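Long-range contacts in putative glycoside hydrolase (Bacteroides thetaiotaomicron VPI-5482, PDB 3HBZ), which is of uncertain function but binds calcium and may take part in carbohydrate metabolism, possibly as a glycoside hydrolase: residues Ala8-Leu13 with Thr51-Ala56; Ile58-Gly63 with Gln72-Thr77; Asn31-Phe36 with Lys85-Ser90; Ser44-Glu49 with Arg66-Pro71. All blocks are in the same frame, centred on the assembly; numbering follows the deposited sequence. Where two conformers were deposited one is given.

Contact 1 (Ala8-Leu13 with Thr51-Ala56); sequences AEADIL and TLTPGA. With NA (sodium ion), chain E; CA (calcium ion), chain C.
Asp11 and Thr53 are joined by two hydrogen bonds. The backbone N of Asp11 donates to the hydroxyl OG1 of Thr53 at 2.8 Å, almost straight at 173°. The return bond, Thr53 N to Asp11 O, is 3.1 Å long. A side-chain oxygen thus takes the place that a backbone carbonyl would hold in a regular antiparallel ladder. Further along, Leu13 N donates to Thr51 O at 2.8 Å. Between these bonds Ile12 and Leu52 form an antiparallel non-hydrogen-bonded pair, with Ile12 CG1 3.9 Å from Leu52 CD2. Ala10 CB meets Ala56 CB at 3.6 Å. Ala56 N bonds to Thr53 O, in a type II turn. The Asp11 carboxylate has partners of its own. Both Asp11 oxygens bind the sodium ion, OD1 at 2.5 Å, and Asn7 and two waters share the metal. OD1 also accepts from Lys85 NZ. Glu9 OE2 binds the calcium ion, as do Lys84 O and two waters. Thr51 OG1 is bonded to Ser14 OG. The contact lies at the end of the two-stranded sheet of strands 12-16 and 49-52, where Ala10, Ile12 and Ala56 pack on Val76 of strand 72-77.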
loop_
_atom_site.group_PDB
_atom_site.type_symbol
_atom_site.label_atom_id
_atom_site.label_comp_id
_atom_site.label_asym_id
_atom_site.label_seq_id
_atom_site.Cartn_x
_atom_site.Cartn_y
_atom_site.Cartn_z
ATOM N N ALA A 8 -22.331 12.556 7.502
ATOM C CA ALA A 8 -22.501 12.004 8.854
ATOM C C ALA A 8 -21.205 12.155 9.667
ATOM O O ALA A 8 -20.989 13.189 10.301
ATOM C CB ALA A 8 -22.981 10.533 8.817
ATOM N N GLU A 9 -20.346 11.144 9.614
ATOM C CA GLU A 9 -19.125 11.089 10.428
ATOM C C GLU A 9 -18.098 12.211 10.060
ATOM O O GLU A 9 -17.891 12.517 8.889
ATOM C CB GLU A 9 -18.461 9.712 10.262
ATOM C CG GLU A 9 -18.159 8.983 11.545
ATOM C CD GLU A 9 -19.010 7.738 11.776
ATOM O OE1 GLU A 9 -20.224 7.785 11.492
ATOM O OE2 GLU A 9 -18.466 6.718 12.280
ATOM N N ALA A 10 -17.474 12.803 11.081
ATOM C CA ALA A 10 -16.476 13.769 10.892
ATOM C C ALA A 10 -15.034 13.191 10.959
ATOM O O ALA A 10 -14.692 12.258 11.706
ATOM C CB ALA A 10 -16.674 14.884 11.846
ATOM N N ASP A 11 -14.213 13.747 10.093
ATOM C CA ASP A 11 -12.929 13.196 9.783
ATOM C C ASP A 11 -11.803 14.066 10.295
ATOM O O ASP A 11 -11.931 15.284 10.420
ATOM C CB ASP A 11 -12.795 13.068 8.276
ATOM C CG ASP A 11 -13.872 12.176 7.677
ATOM O OD1 ASP A 11 -14.224 11.128 8.251
ATOM O OD2 ASP A 11 -14.403 12.540 6.649
ATOM N N ILE A 12 -10.674 13.416 10.522
ATOM C CA ILE A 12 -9.388 14.081 10.514
ATOM C C ILE A 12 -8.996 14.217 9.068
ATOM O O ILE A 12 -8.887 13.221 8.384
ATOM C CB ILE A 12 -8.328 13.250 11.234
ATOM C CG1 ILE A 12 -8.660 13.176 12.747
ATOM C CG2 ILE A 12 -6.955 13.869 11.043
ATOM C CD1 ILE A 12 -7.701 12.259 13.563
ATOM N N LEU A 13 -8.754 15.443 8.625
ATOM C CA LEU A 13 -8.436 15.716 7.217
ATOM C C LEU A 13 -6.965 15.890 6.982
ATOM O O LEU A 13 -6.526 15.785 5.867
ATOM C CB LEU A 13 -9.191 16.953 6.725
ATOM C CG LEU A 13 -10.712 16.842 6.766
ATOM C CD1 LEU A 13 -11.298 18.225 6.449
ATOM C CD2 LEU A 13 -11.177 15.746 5.755
ATOM N N THR A 51 -6.262 18.983 11.127
ATOM C CA THR A 51 -7.404 19.707 10.646
ATOM C C THR A 51 -8.573 18.729 10.660
ATOM O O THR A 51 -8.371 17.504 10.551
ATOM C CB THR A 51 -7.187 20.328 9.264
ATOM O OG1 THR A 51 -6.904 19.285 8.322
ATOM C CG2 THR A 51 -6.035 21.385 9.296
ATOM N N LEU A 52 -9.784 19.276 10.821
ATOM C CA LEU A 52 -11.000 18.495 10.970
ATOM C C LEU A 52 -12.079 18.994 10.062
ATOM O O LEU A 52 -12.051 20.129 9.561
ATOM C CB LEU A 52 -11.549 18.582 12.407
ATOM C CG LEU A 52 -10.675 18.179 13.599
ATOM C CD1 LEU A 52 -11.401 18.591 14.931
ATOM C CD2 LEU A 52 -10.274 16.672 13.541
ATOM N N THR A 53 -13.060 18.137 9.868
ATOM C CA THR A 53 -14.356 18.534 9.297
ATOM C C THR A 53 -14.903 19.753 10.035
ATOM O O THR A 53 -14.970 19.754 11.281
ATOM C CB THR A 53 -15.371 17.387 9.504
ATOM O OG1 THR A 53 -14.830 16.192 8.922
ATOM C CG2 THR A 53 -16.804 17.756 8.907
ATOM N N PRO A 54 -15.361 20.775 9.283
ATOM C CA PRO A 54 -15.878 21.958 9.953
ATOM C C PRO A 54 -16.932 21.643 11.033
ATOM O O PRO A 54 -17.836 20.838 10.823
ATOM C CB PRO A 54 -16.434 22.807 8.810
ATOM C CG PRO A 54 -15.531 22.482 7.646
ATOM C CD PRO A 54 -15.320 20.942 7.823
ATOM N N GLY A 55 -16.751 22.253 12.199
ATOM C CA GLY A 55 -17.641 22.074 13.323
ATOM C C GLY A 55 -17.361 20.874 14.201
ATOM O O GLY A 55 -17.998 20.743 15.238
ATOM N N ALA A 56 -16.473 19.973 13.789
ATOM C CA ALA A 56 -16.125 18.810 14.618
ATOM C C ALA A 56 -15.202 19.196 15.766
ATOM O O ALA A 56 -14.541 20.230 15.740
ATOM C CB ALA A 56 -15.440 17.724 13.773
HETATM NA NA NA E . -16.382 10.713 7.000
HETATM CA CA CA C . -19.085 6.142 14.840
HETATM O O HOH W 1 -18.766 5.518 17.217
HETATM O O HOH W 2 -17.272 5.061 13.840
HETATM O O HOH W 3 -15.928 8.186 7.769
HETATM O O HOH W 4 -14.990 10.328 5.472
#

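Contact 2 (Ile58-Gly63 with Gln72-Thr77); sequences IDPPSG and QQYTVT
A short edge strand, 57-59, pairs here with strand 72-77 in the mixed sheet of the N-terminal part of the chain. The two run antiparallel. Asp59 and Thr75 are the hydrogen-bonded pair. Asp59 N donates to Thr75 O at 2.9 Å, and Thr75 N returns a straighter bond to Asp59 O, also 2.9 Å, at 170°. Ile58 and Val76 are the neighbouring non-hydrogen-bonded pair. Ile58 has CG1 anti to its backbone N (chi1 -171°), and its chain is extended. This lays CG1 against Val76 CG2 at 3.9 Å and carries CD1 to Tyr74, 3.8 Å from CD2. The approach to the ring is oblique. The pairing stops at Pro60, which follows a cis peptide bond. Its ring crosses Tyr74 at about a right angle, with Pro60 CD 3.7 Å from Tyr74 CD2. Pro60 O comes to the edge of the same ring, in its plane, 3.6 Å from Tyr74 CD2. A single proline thus meets the ring in two ways, its carbonyl at the edge and its CD from well out of the ring plane. Outside the two segments, Tyr74 makes a cation-pi contact with Arg66 and an edge-to-face contact with Phe50. Ile58 and Val76 both pack on Ile12, and Ile58 also reaches Leu52, so this face of the sheet meets strands 12-16 and 49-52. Strand 72-77 bonds on its other side to strand 84-92. Strands 57-59, 72-77 and 84-92, consecutive in the chain and adjacent in the sheet, form an antiparallel beta meander.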
loop_
_atom_site.group_PDB
_atom_site.type_symbol
_atom_site.label_atom_id
_atom_site.label_comp_id
_atom_site.label_asym_id
_atom_site.label_seq_id
_atom_site.Cartn_x
_atom_site.Cartn_y
_atom_site.Cartn_z
ATOM N N ILE A 58 -12.221 17.195 18.559
ATOM C CA ILE A 58 -11.413 16.004 18.750
ATOM C C ILE A 58 -10.973 15.912 20.221
ATOM O O ILE A 58 -10.665 16.912 20.859
ATOM C CB ILE A 58 -10.219 15.971 17.788
ATOM C CG1 ILE A 58 -9.491 14.615 17.847
ATOM C CG2 ILE A 58 -9.246 17.102 18.108
ATOM C CD1 ILE A 58 -8.429 14.402 16.746
ATOM N N ASP A 59 -10.949 14.702 20.739
ATOM C CA ASP A 59 -10.651 14.428 22.149
ATOM C C ASP A 59 -9.632 13.310 22.140
ATOM O O ASP A 59 -9.900 12.251 21.603
ATOM C CB ASP A 59 -11.903 13.974 22.877
ATOM C CG ASP A 59 -11.664 13.654 24.353
ATOM O OD1 ASP A 59 -10.863 14.331 24.993
ATOM O OD2 ASP A 59 -12.299 12.720 24.875
ATOM N N PRO A 60 -8.438 13.550 22.711
ATOM C CA PRO A 60 -8.026 14.803 23.294
ATOM C C PRO A 60 -7.783 15.848 22.210
ATOM O O PRO A 60 -7.773 15.503 21.037
ATOM C CB PRO A 60 -6.724 14.445 24.036
ATOM C CG PRO A 60 -6.201 13.320 23.306
ATOM C CD PRO A 60 -7.378 12.537 22.786
ATOM N N PRO A 61 -7.626 17.126 22.598
ATOM C CA PRO A 61 -7.600 18.166 21.564
ATOM C C PRO A 61 -6.333 18.136 20.693
ATOM O O PRO A 61 -5.276 17.581 21.108
ATOM C CB PRO A 61 -7.685 19.483 22.360
ATOM C CG PRO A 61 -8.048 19.093 23.789
ATOM C CD PRO A 61 -7.602 17.674 23.967
ATOM N N SER A 62 -6.445 18.744 19.504
ATOM C CA SER A 62 -5.310 18.901 18.603
ATOM C C SER A 62 -4.158 19.535 19.343
ATOM O O SER A 62 -4.353 20.479 20.091
ATOM C CB SER A 62 -5.682 19.771 17.384
ATOM O OG SER A 62 -4.599 19.843 16.455
ATOM N N GLY A 63 -2.950 19.013 19.145
ATOM C CA GLY A 63 -1.776 19.566 19.793
ATOM C C GLY A 63 -1.533 19.009 21.196
ATOM O O GLY A 63 -0.671 19.506 21.894
ATOM N N GLN A 72 -1.964 5.646 19.824
ATOM C CA GLN A 72 -2.810 6.428 20.695
ATOM C C GLN A 72 -4.093 6.694 19.952
ATOM O O GLN A 72 -4.058 6.953 18.742
ATOM C CB GLN A 72 -2.127 7.773 20.990
ATOM C CG GLN A 72 -0.839 7.644 21.750
ATOM C CD GLN A 72 -1.067 7.073 23.128
ATOM O OE1 GLN A 72 -1.903 7.548 23.876
ATOM N NE2 GLN A 72 -0.340 6.035 23.452
ATOM N N GLN A 73 -5.213 6.622 20.661
ATOM C CA GLN A 73 -6.527 6.837 20.066
ATOM C C GLN A 73 -7.074 8.243 20.333
ATOM O O GLN A 73 -6.929 8.796 21.425
ATOM C CB GLN A 73 -7.547 5.837 20.616
ATOM C CG GLN A 73 -7.242 4.374 20.289
ATOM C CD GLN A 73 -8.419 3.479 20.545
ATOM O OE1 GLN A 73 -9.481 3.941 20.957
ATOM N NE2 GLN A 73 -8.252 2.197 20.288
ATOM N N TYR A 74 -7.729 8.793 19.325
ATOM C CA TYR A 74 -8.466 10.029 19.415
ATOM C C TYR A 74 -9.883 9.810 18.916
ATOM O O TYR A 74 -10.103 9.051 17.976
ATOM C CB TYR A 74 -7.860 11.101 18.495
ATOM C CG TYR A 74 -6.421 11.539 18.786
ATOM C CD1 TYR A 74 -5.348 10.715 18.502
ATOM C CD2 TYR A 74 -6.140 12.808 19.289
ATOM C CE1 TYR A 74 -4.026 11.136 18.717
ATOM C CE2 TYR A 74 -4.833 13.232 19.518
ATOM C CZ TYR A 74 -3.779 12.397 19.219
ATOM O OH TYR A 74 -2.495 12.802 19.443
ATOM N N THR A 75 -10.833 10.523 19.501
ATOM C CA THR A 75 -12.217 10.500 19.030
ATOM C C THR A 75 -12.633 11.870 18.481
ATOM O O THR A 75 -12.508 12.873 19.156
ATOM C CB THR A 75 -13.151 10.069 20.209
ATOM O OG1 THR A 75 -12.803 8.746 20.563
ATOM C CG2 THR A 75 -14.620 10.090 19.845
ATOM N N VAL A 76 -13.156 11.860 17.266
ATOM C CA VAL A 76 -13.699 13.025 16.605
ATOM C C VAL A 76 -15.221 12.917 16.717
ATOM O O VAL A 76 -15.818 11.877 16.419
ATOM C CB VAL A 76 -13.282 13.066 15.152
ATOM C CG1 VAL A 76 -13.861 14.267 14.447
ATOM C CG2 VAL A 76 -11.728 13.049 15.025
ATOM N N THR A 77 -15.830 13.993 17.208
ATOM C CA THR A 77 -17.263 14.119 17.304
ATOM C C THR A 77 -17.705 15.191 16.343
ATOM O O THR A 77 -17.129 16.292 16.349
ATOM C CB THR A 77 -17.671 14.530 18.722
ATOM O OG1 THR A 77 -17.144 13.569 19.645
ATOM C CG2 THR A 77 -19.217 14.626 18.838
#

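Contact 3 (Asn31-Phe36 with Lys85-Ser90); sequences NSINIF and KKYTVS. With CAC (cacodylate ion), chain G.
Tyr87 lies against the backbone of Asn31 and Ser32. CG is anti to the carbonyl carbon (chi1 -77°), which lays the ring along this backbone. CB is 3.9 Å from Asn31 O. CG and CD2 both meet Asn31 C, CD2 at 3.6 Å. CD2 also meets Ile33 CG1, while CE2 is 4.1 Å from Asn31 CA. At the tip, OH accepts from Lys85 NZ at 3.2 Å and is bonded to Ile12 N. Lys85 NZ also binds Asp11 and Asn30 O. A leucine in place of Tyr87 would probably leave Ile12 N without its mate and Lys85 NZ with one partner fewer. The Asn31 amide crosses the Lys85 chain, and ND2 donates in its own plane to Lys86 O at 3.1 Å (165°). Asn31 N binds O1 of a cacodylate ion, probably from the crystallisation liquor, at 2.8 Å. A regular ladder follows: Thr88 N to Asn31 O, Ile33 N to Thr88 O, Ser90 N to Ile33 O and Ile35 N to Ser90 O. Ile33 and Val89 lie side by side, and Ile35 CD1 reaches Val89 CG1. This is the one parallel pair of a mixed five-stranded sheet, the remaining pairs being antiparallel.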
loop_
_atom_site.group_PDB
_atom_site.type_symbol
_atom_site.label_atom_id
_atom_site.label_comp_id
_atom_site.label_asym_id
_atom_site.label_seq_id
_atom_site.Cartn_x
_atom_site.Cartn_y
_atom_site.Cartn_z
ATOM N N ASN A 31 -9.990 5.227 9.661
ATOM C CA ASN A 31 -9.916 5.187 11.122
ATOM C C ASN A 31 -8.473 5.107 11.672
ATOM O O ASN A 31 -8.280 4.735 12.827
ATOM C CB ASN A 31 -10.737 3.991 11.692
ATOM C CG ASN A 31 -12.247 4.073 11.372
ATOM O OD1 ASN A 31 -12.692 3.611 10.306
ATOM N ND2 ASN A 31 -13.056 4.588 12.342
ATOM N N SER A 32 -7.477 5.418 10.850
ATOM C CA SER A 32 -6.091 5.331 11.270
ATOM C C SER A 32 -5.249 6.370 10.583
ATOM O O SER A 32 -5.542 6.821 9.443
ATOM C CB SER A 32 -5.499 3.932 11.027
ATOM O OG SER A 32 -5.266 3.686 9.645
ATOM N N ILE A 33 -4.226 6.780 11.314
ATOM C CA ILE A 33 -3.148 7.626 10.793
ATOM C C ILE A 33 -1.794 6.990 11.136
ATOM O O ILE A 33 -1.600 6.567 12.261
ATOM C CB ILE A 33 -3.192 9.002 11.385
ATOM C CG1 ILE A 33 -4.605 9.597 11.227
ATOM C CG2 ILE A 33 -2.101 9.916 10.698
ATOM C CD1 ILE A 33 -4.759 11.046 11.556
ATOM N N ASN A 34 -0.897 6.886 10.144
ATOM C CA ASN A 34 0.495 6.472 10.347
ATOM C C ASN A 34 1.371 7.675 10.015
ATOM O O ASN A 34 1.324 8.211 8.902
ATOM C CB ASN A 34 0.891 5.257 9.473
ATOM C CG ASN A 34 0.399 3.894 10.053
ATOM O OD1 ASN A 34 -0.782 3.649 10.141
ATOM N ND2 ASN A 34 1.320 3.052 10.466
ATOM N N ILE A 35 2.136 8.104 11.003
ATOM C CA ILE A 35 3.030 9.251 10.924
ATOM C C ILE A 35 4.459 8.684 10.884
ATOM O O ILE A 35 4.788 7.809 11.659
ATOM C CB ILE A 35 2.888 10.108 12.199
ATOM C CG1 ILE A 35 1.444 10.655 12.296
ATOM C CG2 ILE A 35 3.916 11.262 12.209
ATOM C CD1 ILE A 35 1.067 11.341 13.620
ATOM N N PHE A 36 5.290 9.160 9.968
ATOM C CA PHE A 36 6.655 8.643 9.819
ATOM C C PHE A 36 7.719 9.689 10.196
ATOM O O PHE A 36 7.747 10.797 9.638
ATOM C CB PHE A 36 6.911 8.174 8.369
ATOM C CG PHE A 36 6.001 7.046 7.916
ATOM C CD1 PHE A 36 4.705 7.318 7.502
ATOM C CD2 PHE A 36 6.440 5.741 7.906
ATOM C CE1 PHE A 36 3.888 6.317 7.067
ATOM C CE2 PHE A 36 5.601 4.712 7.459
ATOM C CZ PHE A 36 4.325 5.004 7.081
ATOM N N LYS A 85 -16.131 9.237 15.560
ATOM C CA LYS A 85 -15.285 8.251 14.929
ATOM C C LYS A 85 -14.011 8.174 15.730
ATOM O O LYS A 85 -13.436 9.200 16.043
ATOM C CB LYS A 85 -14.941 8.656 13.475
ATOM C CG LYS A 85 -14.795 7.463 12.567
ATOM C CD LYS A 85 -13.874 7.661 11.338
ATOM C CE LYS A 85 -14.178 8.871 10.512
ATOM N NZ LYS A 85 -13.624 8.702 9.114
ATOM N N LYS A 86 -13.526 6.969 15.965
ATOM C CA LYS A 86 -12.264 6.777 16.640
ATOM C C LYS A 86 -11.176 6.553 15.618
ATOM O O LYS A 86 -11.338 5.760 14.698
ATOM C CB LYS A 86 -12.358 5.547 17.573
ATOM C CG LYS A 86 -11.596 5.669 18.857
ATOM C CD LYS A 86 -12.246 4.794 20.003
ATOM C CE LYS A 86 -12.239 3.288 19.685
ATOM N NZ LYS A 86 -12.847 2.403 20.768
ATOM N N TYR A 87 -10.064 7.248 15.792
ATOM C CA TYR A 87 -8.877 7.024 15.001
ATOM C C TYR A 87 -7.786 6.486 15.897
ATOM O O TYR A 87 -7.651 6.962 17.026
ATOM C CB TYR A 87 -8.393 8.337 14.417
ATOM C CG TYR A 87 -9.148 8.870 13.225
ATOM C CD1 TYR A 87 -10.286 9.634 13.383
ATOM C CD2 TYR A 87 -8.651 8.704 11.935
ATOM C CE1 TYR A 87 -10.948 10.157 12.289
ATOM C CE2 TYR A 87 -9.298 9.240 10.835
ATOM C CZ TYR A 87 -10.422 9.992 11.021
ATOM O OH TYR A 87 -11.093 10.494 9.942
ATOM N N THR A 88 -7.030 5.515 15.383
ATOM C CA THR A 88 -5.786 5.046 15.946
ATOM C C THR A 88 -4.619 5.723 15.243
ATOM O O THR A 88 -4.412 5.569 14.047
ATOM C CB THR A 88 -5.644 3.523 15.787
ATOM O OG1 THR A 88 -6.741 2.878 16.445
ATOM C CG2 THR A 88 -4.316 2.990 16.383
ATOM N N VAL A 89 -3.815 6.445 16.012
ATOM C CA VAL A 89 -2.718 7.206 15.464
ATOM C C VAL A 89 -1.414 6.602 15.958
ATOM O O VAL A 89 -1.191 6.492 17.172
ATOM C CB VAL A 89 -2.815 8.668 15.864
ATOM C CG1 VAL A 89 -1.572 9.496 15.340
ATOM C CG2 VAL A 89 -4.163 9.272 15.335
ATOM N N SER A 90 -0.593 6.191 14.995
ATOM C CA SER A 90 0.640 5.489 15.226
ATOM C C SER A 90 1.787 6.297 14.633
ATOM O O SER A 90 1.622 7.000 13.601
ATOM C CB SER A 90 0.592 4.116 14.539
ATOM O OG SER A 90 -0.422 3.284 15.054
HETATM AS AS CAC G . -9.952 1.513 7.948
HETATM O O1 CAC G . -9.044 2.688 8.849
HETATM O O2 CAC G . -10.064 2.265 6.360
HETATM C C1 CAC G . -8.770 -0.026 7.702
HETATM C C2 CAC G . -11.749 1.065 8.655
HETATM O O HOH W 5 -7.977 1.647 14.004
#

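Contact 4 (Ser44-Glu49 with Arg66-Pro71); sequences SSLAPE and RDFHSP
Phe68 packs obliquely against Pro48, the two side chains coming from opposite directions, with Phe68 CZ 3.5 Å from Pro48 CG. The two residues belong to loops, one leading into strand 49-52 and one into strand 72-77, which are joined by a single antiparallel beta bridge. With chi1 at -75°, the Phe68 ring swings back to the other loop. There CD2 packs on Leu46 CB at 3.9 Å. Leu46 O comes in at the ring edge, in plane, 3.5 Å from Phe68 CE2. The same oxygen accepts from Arg66 N at 2.8 Å. The other bond of the bridge, Leu46 N to Arg66 O, is weak, with an angle of only 124°. An alanine at Phe68 is likely to leave Pro48 and the CB of Leu46 facing a gap between the loops and the sheet. The ring also packs on Tyr74, Val89 and Val91, so it joins the loops to strands 72-77 and 84-92. Arg66 NH1 is hydrogen-bonded to Gln73 O. At the far end Ser44 O touches Asp67 CA. Ser44 OG lies in the plane of the His69 ring, 3.2 Å from CE1. Asp67 and His69 form an Asx turn. Asp67 OD1 accepts from His69 N at 3.1 Å, met from above the carboxylate plane, and from His69 ND1 at 2.7 Å through its syn lone pair.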
loop_
_atom_site.group_PDB
_atom_site.type_symbol
_atom_site.label_atom_id
_atom_site.label_comp_id
_atom_site.label_asym_id
_atom_site.label_seq_id
_atom_site.Cartn_x
_atom_site.Cartn_y
_atom_site.Cartn_z
ATOM N N SER A 44 8.341 10.037 22.689
ATOM C CA SER A 44 7.716 9.997 24.019
ATOM C C SER A 44 6.775 11.152 24.273
ATOM O O SER A 44 6.026 11.126 25.241
ATOM C CB SER A 44 8.773 10.056 25.145
ATOM O OG SER A 44 9.631 8.935 25.139
ATOM N N SER A 45 6.845 12.195 23.456
ATOM C CA SER A 45 6.084 13.388 23.727
ATOM C C SER A 45 5.803 14.201 22.478
ATOM O O SER A 45 6.012 15.412 22.453
ATOM C CB SER A 45 6.842 14.247 24.743
ATOM O OG SER A 45 6.029 15.311 25.175
ATOM N N LEU A 46 5.259 13.551 21.470
ATOM C CA LEU A 46 4.879 14.221 20.230
ATOM C C LEU A 46 3.468 14.775 20.352
ATOM O O LEU A 46 2.618 14.222 21.066
ATOM C CB LEU A 46 4.961 13.234 19.075
ATOM C CG LEU A 46 6.331 12.626 18.801
ATOM C CD1 LEU A 46 6.214 11.466 17.789
ATOM C CD2 LEU A 46 7.311 13.697 18.309
ATOM N N ALA A 47 3.209 15.861 19.630
ATOM C CA ALA A 47 1.979 16.615 19.785
ATOM C C ALA A 47 1.371 16.869 18.400
ATOM O O ALA A 47 1.369 18.000 17.908
ATOM C CB ALA A 47 2.273 17.968 20.551
ATOM N N PRO A 48 0.867 15.811 17.761
ATOM C CA PRO A 48 0.228 15.951 16.454
ATOM C C PRO A 48 -0.876 17.024 16.438
ATOM O O PRO A 48 -1.684 17.137 17.395
ATOM C CB PRO A 48 -0.362 14.553 16.184
ATOM C CG PRO A 48 0.190 13.628 17.248
ATOM C CD PRO A 48 0.726 14.456 18.339
ATOM N N GLU A 49 -0.895 17.819 15.375
ATOM C CA GLU A 49 -1.978 18.786 15.131
ATOM C C GLU A 49 -2.773 18.404 13.892
ATOM O O GLU A 49 -2.198 17.960 12.890
ATOM C CB GLU A 49 -1.440 20.200 14.974
ATOM C CG GLU A 49 -0.947 20.725 16.262
ATOM C CD GLU A 49 -0.347 22.091 16.136
ATOM O OE1 GLU A 49 -0.448 22.687 15.035
ATOM O OE2 GLU A 49 0.243 22.528 17.145
ATOM N N ARG A 66 1.597 13.418 23.572
ATOM C CA ARG A 66 1.377 12.053 24.027
ATOM C C ARG A 66 2.574 11.206 23.724
ATOM O O ARG A 66 3.447 11.605 22.937
ATOM C CB ARG A 66 0.140 11.444 23.372
ATOM C CG ARG A 66 -1.007 12.424 23.180
ATOM C CD ARG A 66 -2.216 11.746 22.523
ATOM N NE ARG A 66 -2.940 10.893 23.460
ATOM C CZ ARG A 66 -4.087 10.292 23.167
ATOM N NH1 ARG A 66 -4.644 10.449 21.980
ATOM N NH2 ARG A 66 -4.688 9.541 24.062
ATOM N N ASP A 67 2.577 10.035 24.357
ATOM C CA ASP A 67 3.632 9.034 24.230
ATOM C C ASP A 67 3.221 8.036 23.148
ATOM O O ASP A 67 2.262 7.273 23.329
ATOM C CB ASP A 67 3.829 8.302 25.570
ATOM C CG ASP A 67 5.047 7.400 25.562
ATOM O OD1 ASP A 67 5.647 7.197 24.471
ATOM O OD2 ASP A 67 5.421 6.902 26.643
ATOM N N PHE A 68 3.934 8.063 22.021
ATOM C CA PHE A 68 3.604 7.238 20.869
ATOM C C PHE A 68 4.486 5.963 20.760
ATOM O O PHE A 68 4.548 5.299 19.729
ATOM C CB PHE A 68 3.680 8.086 19.604
ATOM C CG PHE A 68 2.510 9.009 19.449
ATOM C CD1 PHE A 68 1.357 8.573 18.823
ATOM C CD2 PHE A 68 2.533 10.293 19.983
ATOM C CE1 PHE A 68 0.260 9.418 18.700
ATOM C CE2 PHE A 68 1.431 11.139 19.866
ATOM C CZ PHE A 68 0.306 10.711 19.226
ATOM N N HIS A 69 5.135 5.594 21.847
ATOM C CA HIS A 69 5.677 4.249 21.937
ATOM C C HIS A 69 4.613 3.183 21.581
ATOM O O HIS A 69 4.937 2.187 20.936
ATOM C CB HIS A 69 6.308 4.029 23.295
ATOM C CG HIS A 69 7.687 4.599 23.389
ATOM N ND1 HIS A 69 7.945 5.844 23.925
ATOM C CD2 HIS A 69 8.877 4.118 22.951
ATOM C CE1 HIS A 69 9.244 6.085 23.846
ATOM N NE2 HIS A 69 9.832 5.054 23.264
ATOM N N SER A 70 3.360 3.427 21.974
ATOM C CA SER A 70 2.225 2.637 21.514
ATOM C C SER A 70 1.246 3.542 20.823
ATOM O O SER A 70 1.186 4.729 21.133
ATOM C CB SER A 70 1.495 1.984 22.672
ATOM O OG SER A 70 2.259 0.947 23.190
ATOM N N PRO A 71 0.451 2.989 19.894
ATOM C CA PRO A 71 -0.494 3.846 19.179
ATOM C C PRO A 71 -1.495 4.450 20.144
ATOM O O PRO A 71 -1.808 3.836 21.151
ATOM C CB PRO A 71 -1.200 2.884 18.221
ATOM C CG PRO A 71 -0.234 1.754 18.030
ATOM C CD PRO A 71 0.412 1.600 19.393
#

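In the fold
From the N terminus, contact 1 opens first, then contact 3 at strand 32-36. Contact 4 opens next, in the loop before strand 49-52. Contact 1 then closes, so it crosses both 3 and 4. Contact 2 opens at strand 57-59, after contact 1 is complete. Contact 4 closes before contact 2 does, so these two cross. Contact 3 closes last, and contacts 2 and 4 lie within its span. Contacts 2 and 3 build one mixed sheet, meeting where strands 72-77 and 84-92 pair. Contact 1 forms a separate small sheet packed on it and holds ligands of one calcium and one sodium site. Contact 4 ties the loop before strand 49-52 to that before strand 72-77.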